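Local coordinates for nucleoprotein (Rift valley fever virus, PDB 3OV9) that encapsidates the single-stranded viral RNA genome, assembling into ring-shaped hexamers and giving the template for viral transcription and replication, at residues K56-R70 with T82-G95. Numbering follows the deposited sequence. Where two conformers were deposited one is given.
Sequences KMIVLALTRGNKPRR and TVEALINKYKLKEG
V83, on helix 77-90, lays its branched end against L60 of helix 50-63, CG2 lying 3.8 Å from L60 CD2, where two helices of this all-helical, orthogonal-bundle nucleoprotein pack at a steep angle; the short segments cross at -113°. Segment 56-70 belongs to the region essential for oligomerization, and beside V83 the T82 hydroxyl hydrogen-bonds E27 of the second subunit. The other V83 methyl, CG1, turns to P68, so one compact valine serves both the long helix and the short one at 68-71. One position on, E84 forms a salt bridge with R69, whose NH1 is 2.8 Å from E84 OE1; the hydrogen bond within it is weak and bent, the two flat groups being 69° apart. A water in the guanidinium plane links R69 NH2 to E84 OE2 and N88 ND2. L86 returns to the core, its CD1 against M57 CG. I87 CD1 meets P68 CB at 3.7 Å and gives one face of the R69 guanidinium an apolar cover. Y90 ends the helix: bent at chi3 (-81°), flexible M57 sets CE over the ring in a CH-pi contact, 3.9 Å from the Y90 centroid, with SD farther above the face, a Met-aromatic pairing; D53 takes the hydroxyl. Beyond L92, a water lies within hydrogen-bonding distance of K93 O and N66 OD1, which also accepts from S105 N. E94, extended beyond CG, crosses K67, probably an RNA-binding residue, and passes P68 in the opposite direction, its aliphatic CG 3.6 Å from P68 CD.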
# COMPACT_ATOMS: atom_id res chain seq x y z
N LYS A 56 22.98 -6.88 37.43
CA LYS A 56 22.20 -7.89 36.70
C LYS A 56 21.39 -7.24 35.58
O LYS A 56 21.37 -7.74 34.46
CB LYS A 56 21.23 -8.61 37.64
CG LYS A 56 21.88 -9.56 38.62
CD LYS A 56 20.83 -10.46 39.26
CE LYS A 56 21.39 -11.18 40.47
NZ LYS A 56 20.34 -12.01 41.14
N MET A 57 20.74 -6.13 35.90
CA MET A 57 19.91 -5.42 34.94
C MET A 57 20.72 -4.83 33.77
O MET A 57 20.23 -4.76 32.65
CB MET A 57 19.06 -4.34 35.63
CG MET A 57 17.88 -4.91 36.40
SD MET A 57 16.77 -3.69 37.14
CE MET A 57 17.67 -3.27 38.62
N ILE A 58 21.96 -4.43 34.05
CA ILE A 58 22.85 -3.94 33.00
C ILE A 58 23.28 -5.08 32.06
O ILE A 58 23.24 -4.92 30.84
CB ILE A 58 24.08 -3.18 33.59
CG1 ILE A 58 23.61 -1.87 34.25
CG2 ILE A 58 25.11 -2.87 32.50
CD1 ILE A 58 24.63 -1.20 35.14
N VAL A 59 23.65 -6.22 32.64
CA VAL A 59 23.97 -7.41 31.84
C VAL A 59 22.76 -7.81 30.98
O VAL A 59 22.90 -8.12 29.79
CB VAL A 59 24.44 -8.60 32.73
CG1 VAL A 59 24.61 -9.88 31.91
CG2 VAL A 59 25.74 -8.25 33.43
N LEU A 60 21.58 -7.76 31.59
CA LEU A 60 20.32 -8.02 30.92
C LEU A 60 20.08 -7.06 29.75
O LEU A 60 19.74 -7.48 28.64
CB LEU A 60 19.18 -7.93 31.94
CG LEU A 60 17.88 -8.71 31.76
CD1 LEU A 60 18.12 -10.18 31.44
CD2 LEU A 60 17.03 -8.56 33.02
N ALA A 61 20.27 -5.76 30.00
CA ALA A 61 20.11 -4.73 28.97
C ALA A 61 21.05 -4.93 27.78
O ALA A 61 20.64 -4.78 26.63
CB ALA A 61 20.32 -3.34 29.58
N LEU A 62 22.29 -5.29 28.08
CA LEU A 62 23.34 -5.36 27.06
C LEU A 62 23.29 -6.63 26.22
O LEU A 62 23.73 -6.63 25.07
CB LEU A 62 24.72 -5.18 27.71
CG LEU A 62 25.25 -3.75 27.92
CD1 LEU A 62 24.20 -2.79 28.48
CD2 LEU A 62 26.48 -3.76 28.82
N THR A 63 22.74 -7.70 26.79
CA THR A 63 22.73 -8.99 26.10
C THR A 63 21.36 -9.43 25.60
O THR A 63 21.27 -10.25 24.67
CB THR A 63 23.38 -10.12 26.96
OG1 THR A 63 22.57 -10.38 28.12
CG2 THR A 63 24.80 -9.73 27.40
N ARG A 64 20.29 -8.89 26.18
CA ARG A 64 18.92 -9.25 25.76
C ARG A 64 18.09 -8.07 25.27
O ARG A 64 17.16 -8.26 24.48
CB ARG A 64 18.18 -10.00 26.88
CG ARG A 64 18.76 -11.36 27.27
CD ARG A 64 18.88 -12.34 26.09
NE ARG A 64 17.61 -12.57 25.38
CZ ARG A 64 16.73 -13.52 25.69
NH1 ARG A 64 16.94 -14.35 26.70
NH2 ARG A 64 15.62 -13.65 24.97
N GLY A 65 18.41 -6.87 25.73
CA GLY A 65 17.71 -5.67 25.27
C GLY A 65 16.86 -4.99 26.33
O GLY A 65 17.10 -5.13 27.53
N ASN A 66 15.85 -4.25 25.87
CA ASN A 66 15.08 -3.36 26.72
C ASN A 66 13.61 -3.78 26.88
O ASN A 66 12.78 -2.98 27.32
CB ASN A 66 15.18 -1.92 26.19
CG ASN A 66 14.83 -0.87 27.24
OD1 ASN A 66 15.13 -1.03 28.42
ND2 ASN A 66 14.21 0.22 26.80
N LYS A 67 13.30 -5.02 26.54
CA LYS A 67 11.93 -5.54 26.64
C LYS A 67 11.85 -6.76 27.56
O LYS A 67 11.89 -7.90 27.09
CB LYS A 67 11.36 -5.86 25.25
CG LYS A 67 11.23 -4.65 24.34
CD LYS A 67 10.52 -5.02 23.05
CE LYS A 67 10.22 -3.80 22.19
NZ LYS A 67 11.43 -3.29 21.48
N PRO A 68 11.73 -6.53 28.89
CA PRO A 68 11.77 -7.60 29.88
C PRO A 68 10.70 -8.69 29.71
O PRO A 68 10.98 -9.86 29.96
CB PRO A 68 11.58 -6.86 31.21
CG PRO A 68 12.04 -5.48 30.93
CD PRO A 68 11.61 -5.20 29.53
N ARG A 69 9.50 -8.30 29.29
CA ARG A 69 8.43 -9.28 29.08
C ARG A 69 8.69 -10.15 27.86
O ARG A 69 8.38 -11.35 27.87
CB ARG A 69 7.06 -8.60 28.99
CG ARG A 69 6.50 -8.13 30.34
CD ARG A 69 6.13 -9.30 31.26
NE ARG A 69 5.83 -8.84 32.61
CZ ARG A 69 5.67 -9.63 33.66
NH1 ARG A 69 5.77 -10.95 33.54
NH2 ARG A 69 5.40 -9.10 34.85
N ARG A 70 9.26 -9.55 26.81
CA ARG A 70 9.58 -10.25 25.57
C ARG A 70 10.73 -11.26 25.76
O ARG A 70 10.63 -12.40 25.30
CB ARG A 70 9.92 -9.25 24.45
CG ARG A 70 10.24 -9.90 23.10
CD ARG A 70 10.90 -8.93 22.14
NE ARG A 70 9.94 -8.26 21.26
CZ ARG A 70 10.26 -7.34 20.36
NH1 ARG A 70 11.52 -6.94 20.21
NH2 ARG A 70 9.32 -6.79 19.60
N THR A 82 14.20 -14.90 37.70
CA THR A 82 15.02 -13.77 38.13
C THR A 82 14.48 -12.48 37.54
O THR A 82 14.33 -11.48 38.25
CB THR A 82 16.51 -13.98 37.77
OG1 THR A 82 17.02 -15.12 38.46
CG2 THR A 82 17.35 -12.76 38.15
N VAL A 83 14.16 -12.51 36.24
CA VAL A 83 13.65 -11.33 35.54
C VAL A 83 12.25 -10.95 36.04
O VAL A 83 11.97 -9.78 36.28
CB VAL A 83 13.67 -11.52 34.00
CG1 VAL A 83 13.11 -10.30 33.29
CG2 VAL A 83 15.09 -11.79 33.54
N GLU A 84 11.40 -11.96 36.23
CA GLU A 84 10.06 -11.76 36.79
C GLU A 84 10.13 -11.02 38.13
O GLU A 84 9.38 -10.06 38.35
CB GLU A 84 9.32 -13.10 36.95
CG GLU A 84 8.00 -13.05 37.74
CD GLU A 84 6.83 -12.45 36.97
OE1 GLU A 84 6.99 -12.06 35.80
OE2 GLU A 84 5.73 -12.36 37.56
N ALA A 85 11.03 -11.46 39.00
CA ALA A 85 11.23 -10.83 40.31
C ALA A 85 11.75 -9.40 40.17
O ALA A 85 11.32 -8.52 40.92
CB ALA A 85 12.17 -11.67 41.16
N LEU A 86 12.64 -9.17 39.22
CA LEU A 86 13.18 -7.83 38.95
C LEU A 86 12.10 -6.87 38.46
O LEU A 86 12.09 -5.70 38.85
CB LEU A 86 14.34 -7.88 37.95
CG LEU A 86 15.70 -8.42 38.43
CD1 LEU A 86 16.65 -8.55 37.24
CD2 LEU A 86 16.32 -7.55 39.53
N ILE A 87 11.21 -7.36 37.61
CA ILE A 87 10.10 -6.55 37.10
C ILE A 87 9.18 -6.11 38.24
O ILE A 87 8.82 -4.94 38.33
CB ILE A 87 9.28 -7.29 36.01
CG1 ILE A 87 10.13 -7.50 34.75
CG2 ILE A 87 8.00 -6.52 35.67
CD1 ILE A 87 9.56 -8.53 33.79
N ASN A 88 8.81 -7.06 39.10
CA ASN A 88 7.90 -6.78 40.21
C ASN A 88 8.49 -5.85 41.26
O ASN A 88 7.79 -5.00 41.82
CB ASN A 88 7.43 -8.08 40.88
CG ASN A 88 6.60 -8.96 39.94
OD1 ASN A 88 6.62 -10.18 40.06
ND2 ASN A 88 5.88 -8.34 39.02
N LYS A 89 9.79 -6.00 41.52
CA LYS A 89 10.48 -5.23 42.55
C LYS A 89 10.79 -3.80 42.10
O LYS A 89 10.65 -2.86 42.89
CB LYS A 89 11.77 -5.95 42.97
CG LYS A 89 12.45 -5.36 44.20
CD LYS A 89 13.64 -6.22 44.60
CE LYS A 89 14.40 -5.61 45.76
NZ LYS A 89 15.49 -6.51 46.22
N TYR A 90 11.20 -3.65 40.84
CA TYR A 90 11.64 -2.35 40.32
C TYR A 90 10.63 -1.70 39.36
O TYR A 90 10.90 -0.63 38.80
CB TYR A 90 13.02 -2.48 39.66
CG TYR A 90 14.11 -2.84 40.64
CD1 TYR A 90 14.78 -1.85 41.36
CD2 TYR A 90 14.46 -4.17 40.87
CE1 TYR A 90 15.78 -2.17 42.27
CE2 TYR A 90 15.46 -4.50 41.78
CZ TYR A 90 16.11 -3.50 42.48
OH TYR A 90 17.09 -3.83 43.38
N LYS A 91 9.48 -2.36 39.20
CA LYS A 91 8.38 -1.89 38.33
C LYS A 91 8.83 -1.55 36.91
O LYS A 91 8.45 -0.53 36.34
CB LYS A 91 7.62 -0.72 38.99
CG LYS A 91 7.20 -0.95 40.45
CD LYS A 91 6.38 -2.23 40.67
CE LYS A 91 4.90 -2.04 40.37
NZ LYS A 91 4.13 -3.30 40.56
N LEU A 92 9.65 -2.44 36.35
CA LEU A 92 10.29 -2.22 35.05
C LEU A 92 9.30 -2.10 33.90
O LEU A 92 8.32 -2.84 33.82
CB LEU A 92 11.32 -3.32 34.76
CG LEU A 92 12.53 -3.45 35.69
CD1 LEU A 92 13.31 -4.72 35.36
CD2 LEU A 92 13.44 -2.23 35.61
N LYS A 93 9.58 -1.15 33.01
CA LYS A 93 8.78 -0.93 31.81
C LYS A 93 9.65 -1.06 30.56
O LYS A 93 10.87 -1.22 30.66
CB LYS A 93 8.12 0.46 31.85
CG LYS A 93 7.24 0.73 33.07
CD LYS A 93 5.95 -0.10 33.06
CE LYS A 93 5.00 0.32 34.17
NZ LYS A 93 5.56 0.09 35.53
N GLU A 94 9.01 -1.00 29.39
CA GLU A 94 9.70 -1.03 28.10
C GLU A 94 9.74 0.35 27.47
O GLU A 94 8.99 1.25 27.87
CB GLU A 94 9.01 -2.03 27.16
CG GLU A 94 9.05 -3.46 27.64
CD GLU A 94 8.26 -4.41 26.77
OE1 GLU A 94 7.65 -3.95 25.78
OE2 GLU A 94 8.23 -5.62 27.08
N GLY A 95 10.61 0.53 26.47
CA GLY A 95 10.69 1.76 25.69
C GLY A 95 11.05 3.02 26.46
O GLY A 95 12.02 3.03 27.22
O HOH W 1 13.29 -2.33 30.32
O HOH W 2 14.51 3.23 28.18
O HOH W 3 12.09 -1.10 23.99
O HOH W 4 8.30 -5.49 29.95
O HOH W 5 4.46 -10.03 37.29